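Local coordinates for protein PfkB (Polaromonas sp. JS666, PDB 4DU5) that probably phosphorylates a carbohydrate or related small substrate, as a member of the pfkB family of sugar kinases, at residues I99-H103 and D146-L150; A137-V142 and S166-A172; G160-I165 and R194-W198. All coordinates share one frame; numbering follows the deposited sequence.

Contact 1. Residues I99-H103 and D146-L150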
loop_
_atom_site.group_PDB
_atom_site.type_symbol
_atom_site.label_atom_id
_atom_site.label_comp_id
_atom_site.label_asym_id
_atom_site.label_seq_id
_atom_site.Cartn_x
_atom_site.Cartn_y
_atom_site.Cartn_z
ATOM N N ILE A 99 10.170 -5.869 -22.914
ATOM C CA ILE A 99 10.447 -7.068 -22.121
ATOM C C ILE A 99 9.372 -8.118 -22.317
ATOM O O ILE A 99 8.194 -7.810 -22.213
ATOM C CB ILE A 99 10.542 -6.735 -20.619
ATOM C CG1 ILE A 99 11.634 -5.679 -20.400
ATOM C CG2 ILE A 99 10.826 -7.983 -19.816
ATOM C CD1 ILE A 99 11.665 -5.032 -19.027
ATOM N N ASP A 100 9.786 -9.354 -22.607
ATOM C CA ASP A 100 8.870 -10.510 -22.626
ATOM C C ASP A 100 8.226 -10.751 -21.229
ATOM O O ASP A 100 8.836 -11.289 -20.302
ATOM C CB ASP A 100 9.584 -11.757 -23.204
ATOM C CG ASP A 100 8.771 -13.076 -23.052
ATOM O OD1 ASP A 100 7.953 -13.228 -22.116
ATOM O OD2 ASP A 100 8.990 -14.014 -23.868
ATOM N N CYS A 101 6.965 -10.362 -21.106
ATOM C CA CYS A 101 6.233 -10.519 -19.843
ATOM C C CYS A 101 5.329 -11.783 -19.714
ATOM O O CYS A 101 4.622 -11.965 -18.725
ATOM C CB CYS A 101 5.460 -9.224 -19.544
ATOM S SG CYS A 101 6.552 -7.819 -19.079
ATOM N N SER A 102 5.379 -12.661 -20.699
ATOM C CA SER A 102 4.557 -13.877 -20.722
ATOM C C SER A 102 4.638 -14.699 -19.439
ATOM O O SER A 102 3.760 -15.502 -19.159
ATOM C CB SER A 102 4.947 -14.755 -21.921
ATOM O OG SER A 102 6.323 -15.076 -21.874
ATOM N N HIS A 103 5.687 -14.505 -18.657
ATOM C CA HIS A 103 5.844 -15.310 -17.455
ATOM C C HIS A 103 5.660 -14.509 -16.196
ATOM O O HIS A 103 6.104 -14.912 -15.112
ATOM C CB HIS A 103 7.150 -16.094 -17.469
ATOM C CG HIS A 103 7.125 -17.241 -18.427
ATOM N ND1 HIS A 103 7.200 -18.554 -18.015
ATOM C CD2 HIS A 103 6.965 -17.273 -19.771
ATOM C CE1 HIS A 103 7.102 -19.348 -19.068
ATOM N NE2 HIS A 103 6.983 -18.596 -20.148
ATOM N N ASP A 146 9.493 -22.168 -15.264
ATOM C CA ASP A 146 9.177 -22.929 -16.480
ATOM C C ASP A 146 10.468 -23.302 -17.208
ATOM O O ASP A 146 11.048 -22.484 -17.947
ATOM C CB ASP A 146 8.252 -22.139 -17.410
ATOM C CG ASP A 146 8.072 -22.804 -18.780
ATOM O OD1 ASP A 146 8.520 -23.956 -18.987
ATOM O OD2 ASP A 146 7.479 -22.167 -19.674
ATOM N N GLU A 147 10.887 -24.552 -17.025
ATOM C CA GLU A 147 12.197 -25.025 -17.509
ATOM C C GLU A 147 12.461 -24.832 -18.995
ATOM O O GLU A 147 13.417 -24.172 -19.361
ATOM C CB GLU A 147 12.489 -26.448 -17.034
ATOM C CG GLU A 147 12.529 -26.550 -15.496
ATOM C CD GLU A 147 12.853 -27.956 -14.983
ATOM O OE1 GLU A 147 12.990 -28.867 -15.831
ATOM O OE2 GLU A 147 12.958 -28.146 -13.740
ATOM N N ALA A 148 11.615 -25.361 -19.858
ATOM C CA ALA A 148 11.819 -25.152 -21.300
ATOM C C ALA A 148 12.049 -23.679 -21.647
ATOM O O ALA A 148 12.873 -23.356 -22.539
ATOM C CB ALA A 148 10.629 -25.714 -22.128
ATOM N N TRP A 149 11.320 -22.796 -20.946
ATOM C CA TRP A 149 11.309 -21.355 -21.246
ATOM C C TRP A 149 12.630 -20.680 -20.865
ATOM O O TRP A 149 13.138 -19.822 -21.594
ATOM C CB TRP A 149 10.155 -20.672 -20.527
ATOM C CG TRP A 149 10.112 -19.219 -20.729
ATOM C CD1 TRP A 149 9.780 -18.561 -21.878
ATOM C CD2 TRP A 149 10.404 -18.220 -19.764
ATOM N NE1 TRP A 149 9.865 -17.207 -21.695
ATOM C CE2 TRP A 149 10.249 -16.968 -20.399
ATOM C CE3 TRP A 149 10.788 -18.255 -18.426
ATOM C CZ2 TRP A 149 10.449 -15.757 -19.732
ATOM C CZ3 TRP A 149 11.002 -17.041 -17.755
ATOM C CH2 TRP A 149 10.833 -15.817 -18.414
ATOM N N LEU A 150 13.137 -21.066 -19.706
ATOM C CA LEU A 150 14.376 -20.586 -19.181
ATOM C C LEU A 150 15.493 -20.892 -20.186
ATOM O O LEU A 150 16.160 -19.974 -20.721
ATOM C CB LEU A 150 14.645 -21.349 -17.894
ATOM C CG LEU A 150 15.327 -20.681 -16.717
ATOM C CD1 LEU A 150 15.796 -21.744 -15.716
ATOM C CD2 LEU A 150 16.459 -19.821 -17.219
#

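Contact 2. Residues A137-V142 and S166-A172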
loop_
_atom_site.group_PDB
_atom_site.type_symbol
_atom_site.label_atom_id
_atom_site.label_comp_id
_atom_site.label_asym_id
_atom_site.label_seq_id
_atom_site.Cartn_x
_atom_site.Cartn_y
_atom_site.Cartn_z
ATOM N N ALA A 137 4.873 -11.618 -5.655
ATOM C CA ALA A 137 6.254 -12.044 -5.896
ATOM C C ALA A 137 6.911 -12.790 -4.742
ATOM O O ALA A 137 7.692 -13.688 -4.991
ATOM C CB ALA A 137 7.116 -10.856 -6.296
ATOM N N SER A 138 6.628 -12.451 -3.489
ATOM C CA SER A 138 7.290 -13.205 -2.413
ATOM C C SER A 138 6.828 -14.654 -2.378
ATOM O O SER A 138 7.506 -15.520 -1.836
ATOM C CB SER A 138 7.196 -12.534 -1.034
ATOM O OG SER A 138 5.937 -12.694 -0.429
ATOM N N HIS A 139 5.686 -14.924 -2.998
ATOM C CA HIS A 139 5.156 -16.272 -3.036
ATOM C C HIS A 139 5.805 -17.205 -4.061
ATOM O O HIS A 139 5.467 -18.379 -4.098
ATOM C CB HIS A 139 3.633 -16.241 -3.205
ATOM C CG HIS A 139 2.919 -15.794 -1.974
ATOM N ND1 HIS A 139 2.509 -16.673 -0.994
ATOM C CD2 HIS A 139 2.593 -14.558 -1.533
ATOM C CE1 HIS A 139 1.945 -15.996 -0.009
ATOM N NE2 HIS A 139 1.985 -14.710 -0.312
HETATM N N MSE A 140 6.733 -16.714 -4.877
HETATM C CA MSE A 140 7.361 -17.574 -5.898
HETATM C C MSE A 140 8.247 -18.656 -5.290
HETATM O O MSE A 140 8.847 -18.453 -4.228
HETATM C CB MSE A 140 8.182 -16.756 -6.889
HETATM C CG MSE A 140 7.423 -15.623 -7.491
HETATM SE SE MSE A 140 8.549 -14.346 -8.465
HETATM C CE MSE A 140 8.908 -15.433 -10.082
ATOM N N GLY A 141 8.313 -19.798 -5.961
ATOM C CA GLY A 141 9.144 -20.911 -5.526
ATOM C C GLY A 141 9.500 -21.748 -6.734
ATOM O O GLY A 141 9.138 -21.402 -7.848
ATOM N N VAL A 142 10.187 -22.865 -6.527
ATOM C CA VAL A 142 10.592 -23.733 -7.647
ATOM C C VAL A 142 9.453 -24.101 -8.630
ATOM O O VAL A 142 9.684 -24.260 -9.844
ATOM C CB VAL A 142 11.304 -25.003 -7.134
ATOM C CG1 VAL A 142 12.518 -24.612 -6.260
ATOM C CG2 VAL A 142 10.334 -25.902 -6.359
ATOM N N SER A 166 11.710 -14.169 0.312
ATOM C CA SER A 166 11.003 -15.055 1.249
ATOM C C SER A 166 11.745 -16.383 1.295
ATOM O O SER A 166 12.642 -16.627 0.479
ATOM C CB SER A 166 9.584 -15.321 0.758
ATOM O OG SER A 166 9.614 -16.194 -0.361
ATOM N N ALA A 167 11.357 -17.250 2.222
ATOM C CA ALA A 167 11.943 -18.595 2.279
ATOM C C ALA A 167 11.682 -19.466 1.021
ATOM O O ALA A 167 12.396 -20.453 0.781
ATOM C CB ALA A 167 11.521 -19.318 3.568
ATOM N N THR A 168 10.694 -19.091 0.209
ATOM C CA THR A 168 10.390 -19.853 -1.010
ATOM C C THR A 168 11.158 -19.381 -2.257
ATOM O O THR A 168 11.207 -20.092 -3.270
ATOM C CB THR A 168 8.849 -19.944 -1.330
ATOM O OG1 THR A 168 8.371 -18.705 -1.888
ATOM C CG2 THR A 168 8.034 -20.300 -0.084
ATOM N N THR A 169 11.763 -18.201 -2.187
ATOM C CA THR A 169 12.502 -17.672 -3.341
ATOM C C THR A 169 13.943 -18.190 -3.464
ATOM O O THR A 169 14.435 -18.407 -4.576
ATOM C CB THR A 169 12.536 -16.151 -3.360
ATOM O OG1 THR A 169 12.915 -15.661 -2.059
ATOM C CG2 THR A 169 11.190 -15.566 -3.833
ATOM N N LEU A 170 14.614 -18.372 -2.325
ATOM C CA LEU A 170 15.956 -18.964 -2.281
ATOM C C LEU A 170 16.064 -20.298 -3.016
ATOM O O LEU A 170 16.862 -20.415 -3.951
ATOM C CB LEU A 170 16.449 -19.083 -0.842
ATOM C CG LEU A 170 17.918 -19.453 -0.618
ATOM C CD1 LEU A 170 18.890 -18.673 -1.525
ATOM C CD2 LEU A 170 18.286 -19.277 0.875
ATOM N N PRO A 171 15.251 -21.303 -2.626
ATOM C CA PRO A 171 15.186 -22.526 -3.427
ATOM C C PRO A 171 15.156 -22.266 -4.954
ATOM O O PRO A 171 15.897 -22.925 -5.709
ATOM C CB PRO A 171 13.860 -23.174 -2.979
ATOM C CG PRO A 171 13.244 -22.210 -1.985
ATOM C CD PRO A 171 14.381 -21.402 -1.449
ATOM N N ALA A 172 14.317 -21.311 -5.388
ATOM C CA ALA A 172 14.085 -21.030 -6.802
ATOM C C ALA A 172 15.265 -20.314 -7.468
ATOM O O ALA A 172 15.505 -20.485 -8.662
ATOM C CB ALA A 172 12.818 -20.233 -6.979
#

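Contact 3. Residues G160-I165 and R194-W198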
loop_
_atom_site.group_PDB
_atom_site.type_symbol
_atom_site.label_atom_id
_atom_site.label_comp_id
_atom_site.label_asym_id
_atom_site.label_seq_id
_atom_site.Cartn_x
_atom_site.Cartn_y
_atom_site.Cartn_z
ATOM N N GLY A 160 21.248 -10.599 -5.477
ATOM C CA GLY A 160 21.076 -10.957 -4.086
ATOM C C GLY A 160 19.669 -10.677 -3.564
ATOM O O GLY A 160 19.313 -11.146 -2.484
ATOM N N VAL A 161 18.866 -9.920 -4.314
ATOM C CA VAL A 161 17.534 -9.531 -3.854
ATOM C C VAL A 161 16.562 -10.696 -3.980
ATOM O O VAL A 161 16.121 -11.231 -2.962
ATOM C CB VAL A 161 16.994 -8.318 -4.571
ATOM C CG1 VAL A 161 15.678 -7.957 -4.016
ATOM C CG2 VAL A 161 17.931 -7.172 -4.383
ATOM N N PHE A 162 16.250 -11.116 -5.205
ATOM C CA PHE A 162 15.345 -12.239 -5.381
ATOM C C PHE A 162 15.527 -13.375 -4.346
ATOM O O PHE A 162 14.572 -13.764 -3.679
ATOM C CB PHE A 162 15.402 -12.777 -6.798
ATOM C CG PHE A 162 14.382 -13.826 -7.079
ATOM C CD1 PHE A 162 13.035 -13.593 -6.809
ATOM C CD2 PHE A 162 14.760 -15.059 -7.641
ATOM C CE1 PHE A 162 12.060 -14.585 -7.084
ATOM C CE2 PHE A 162 13.782 -16.072 -7.920
ATOM C CZ PHE A 162 12.429 -15.825 -7.643
ATOM N N PRO A 163 16.750 -13.873 -4.163
ATOM C CA PRO A 163 16.867 -14.918 -3.138
ATOM C C PRO A 163 16.540 -14.476 -1.695
ATOM O O PRO A 163 16.274 -15.334 -0.851
ATOM C CB PRO A 163 18.323 -15.342 -3.241
ATOM C CG PRO A 163 19.000 -14.179 -3.805
ATOM C CD PRO A 163 18.046 -13.574 -4.786
ATOM N N ALA A 164 16.543 -13.171 -1.423
ATOM C CA ALA A 164 16.352 -12.630 -0.065
ATOM C C ALA A 164 14.913 -12.315 0.264
ATOM O O ALA A 164 14.630 -11.710 1.287
ATOM C CB ALA A 164 17.165 -11.355 0.113
ATOM N N ILE A 165 13.997 -12.724 -0.599
ATOM C CA ILE A 165 12.663 -12.138 -0.576
ATOM C C ILE A 165 11.716 -12.838 0.392
ATOM O O ILE A 165 11.021 -12.183 1.172
ATOM C CB ILE A 165 12.122 -12.005 -2.007
ATOM C CG1 ILE A 165 12.684 -10.721 -2.625
ATOM C CG2 ILE A 165 10.585 -12.037 -2.046
ATOM C CD1 ILE A 165 11.866 -10.220 -3.791
ATOM N N ARG A 194 21.037 -6.769 0.802
ATOM C CA ARG A 194 19.936 -6.068 1.430
ATOM C C ARG A 194 19.697 -6.755 2.769
ATOM O O ARG A 194 19.108 -7.848 2.823
ATOM C CB ARG A 194 18.692 -6.098 0.552
ATOM C CG ARG A 194 18.934 -5.693 -0.906
ATOM C CD ARG A 194 18.504 -4.280 -1.189
ATOM N NE ARG A 194 19.392 -3.694 -2.174
ATOM C CZ ARG A 194 19.080 -3.492 -3.449
ATOM N NH1 ARG A 194 17.873 -3.823 -3.922
ATOM N NH2 ARG A 194 19.984 -2.944 -4.256
ATOM N N PRO A 195 20.176 -6.129 3.863
ATOM C CA PRO A 195 20.157 -6.785 5.172
ATOM C C PRO A 195 18.727 -6.925 5.745
ATOM O O PRO A 195 18.370 -8.000 6.265
ATOM C CB PRO A 195 21.036 -5.874 6.047
ATOM C CG PRO A 195 21.431 -4.677 5.163
ATOM C CD PRO A 195 20.531 -4.701 3.971
ATOM N N THR A 196 17.924 -5.867 5.634
ATOM C CA THR A 196 16.523 -5.904 6.030
ATOM C C THR A 196 15.832 -7.172 5.522
ATOM O O THR A 196 14.911 -7.682 6.147
ATOM C CB THR A 196 15.730 -4.696 5.471
ATOM O OG1 THR A 196 15.314 -4.971 4.120
ATOM C CG2 THR A 196 16.562 -3.369 5.548
ATOM N N LEU A 197 16.273 -7.678 4.380
ATOM C CA LEU A 197 15.643 -8.852 3.800
ATOM C C LEU A 197 16.083 -10.193 4.397
ATOM O O LEU A 197 15.434 -11.210 4.200
ATOM C CB LEU A 197 15.875 -8.841 2.298
ATOM C CG LEU A 197 15.057 -7.805 1.535
ATOM C CD1 LEU A 197 15.135 -8.086 0.035
ATOM C CD2 LEU A 197 13.605 -7.802 2.017
ATOM N N TRP A 198 17.196 -10.189 5.114
ATOM C CA TRP A 198 17.795 -11.419 5.617
ATOM C C TRP A 198 17.693 -11.470 7.131
ATOM O O TRP A 198 17.815 -10.430 7.807
ATOM C CB TRP A 198 19.273 -11.491 5.233
ATOM C CG TRP A 198 19.513 -11.711 3.807
ATOM C CD1 TRP A 198 19.748 -10.756 2.875
ATOM C CD2 TRP A 198 19.547 -12.967 3.118
ATOM N NE1 TRP A 198 19.923 -11.332 1.645
ATOM C CE2 TRP A 198 19.810 -12.690 1.765
ATOM C CE3 TRP A 198 19.378 -14.302 3.513
ATOM C CZ2 TRP A 198 19.909 -13.695 0.792
ATOM C CZ3 TRP A 198 19.471 -15.315 2.542
ATOM C CH2 TRP A 198 19.735 -15.000 1.199
#

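Contact 1. Residues I99-H103 and D146-L150
The imidazole of His103 lies flat on the indole of Trp149, a face-to-face stack with the imidazole and five-membered-ring centroids 3.5 Å apart and the planes 11° from parallel. The side chains come from opposite sides and overlap in antiparallel fashion, and His103 CB is carried over the far end of the indole, where it makes a CH-pi contact 3.9 Å from the centroid of the six-membered ring. At the imidazole edge stand Ser102 OG and the carboxylate of Asp146, whose OD2 faces CE1 in a plane only 25° from that of the ring. At the indole edge Asp100 OD2 lies near the ring plane, 4.0 Å from Trp149 NE1, too far for a bond. Trp149 sends CG anti to its backbone N (chi1 177°), which extends the indole from the short helix 147-150 across to the start of strand 100-106. At the start of that strand, Asp100 OD1 accepts from Ser102 N at 3.0 Å in an Asx turn and also receives Ser102 OG, tying down the corner where the chain turns toward His103. Trp149 further touches Leu27, Ile30 and Ala78 of the neighbouring strands, so the stack joins the corner after the first residues of edge strand 100-106 to helix 147-150, whose N-cap residue Asp146 meets the imidazole edge. No hydrogen bond crosses this surface contact. Its cohesion comes from the stacked rings, and the nearby carboxylate of Asp146, facing CE1, would probably favour a protonated imidazole.

Contact 2. Residues A137-V142 and S166-A172
Ser138 and Ser166 begin two runs of backbone that proceed side by side in the same direction, their CA atoms 5.5 Å apart and those of Val142 and Ala172 4.5 Å apart at the other end. Residues 137-139 form a 3-10 turn, closed by Met140 N to Ala137 O, after which the chain straightens through Gly141. Opposite it, residues 166-168 form an ST turn leading into helix 169-182 of the ribokinase-like fold, with Ser166 OG accepting from Thr168 N at 3.1 Å. The same hydroxyl gives its proton to Ser138 O at 2.7 Å, in the carbonyl plane, so one serine both caps the helix start and grips the loop. Its chi1 of 73° sets OG between the backbone N and carbonyl carbon, within range of both partners. Thr168 OG1 supplies the second crossing bond, to the carbonyl O of Met140, a selenomethionine whose side chain leads away toward Phe162 and Arg80; the modelled length is too short to be taken literally. Ser138 OG itself turns to Ser135 O. Thr169 lays CG2 near the Met140 carbonyl, while Ala172 CB abuts the Gly141-Val142 peptide, 3.7 Å from Val142 N. Farther on, Val142 CG1 rests 3.8 Å from Pro171 CB. Gly141 CA directs a hydrogen at Thr168 O, the CA and O atoms 3.2 Å apart with an angle of 149° at the hydrogen.

Contact 3. Residues G160-I165 and R194-W198
Gly160 O stands at the edge of the Trp198 ring, near its plane and 4.2 Å from NE1. Val161 then divides its two methyls between separate partners: CG2 lies 3.4 Å from Arg194 NH1, meeting the guanidinium obliquely, while CG1 approaches Leu197 CD1 at 4.1 Å. The bent chain of Arg194 also brings its CG alongside the same CG2 methyl. Pro163 meets the indole through its carbonyl O, which nears CH2, and its ring is backed by Leu170 and Ala173 of helix 169-182. Ala164 is central: CB sits over one face of the Trp198 indole, off-centre near the ring's periphery and 3.4 Å from CE2, and its CA makes a CH-pi contact with the six-membered ring. The same methyl meets Leu197 CB at 3.6 Å and so is wedged between two consecutive side chains. With CG anti to the carbonyl carbon (chi1 -70°), Trp198 brings the indole face against Ala164, where it also touches Leu203, Met204 and Ala207 of helix 201-212. Replacing Trp198 by an alanine would probably leave the Ala164 methyl without the aromatic face it packs on and open a gap between segment 160-165 and helix 201-212. Ile165 closes the walk with a looser touch of CG1 on Leu197 CD1. The loops, which follow strands 153-159 and 186-190, exchange no hydrogen bond; Ala164 O and Leu197 O, 3.1 Å apart, are both acceptors. Van der Waals and CH-pi contacts therefore join them, while backbone bonds such as Trp198 N to Pro195 O shape each turn separately.

In the fold
Contacts 2 and 3 are neighbours, their centres about 11 Å apart, and share a border: Thr169 OG1 lies 3.0 Å from Phe162 O, and Ser138 CA packs on Ile165 CG2. Contact 1 is more remote, its centre about 17 Å from that of contact 2 and about 23 Å from that of contact 3. Segments 137-142 and 146-150 nearly adjoin in sequence, so this run links contact 2 to contact 1. Contact 1 sits where strand 100-106 begins, whereas contact 3 follows the C-terminal ends of parallel strands 153-159 and 186-190, the edge along which pfkB kinases generally place their active site.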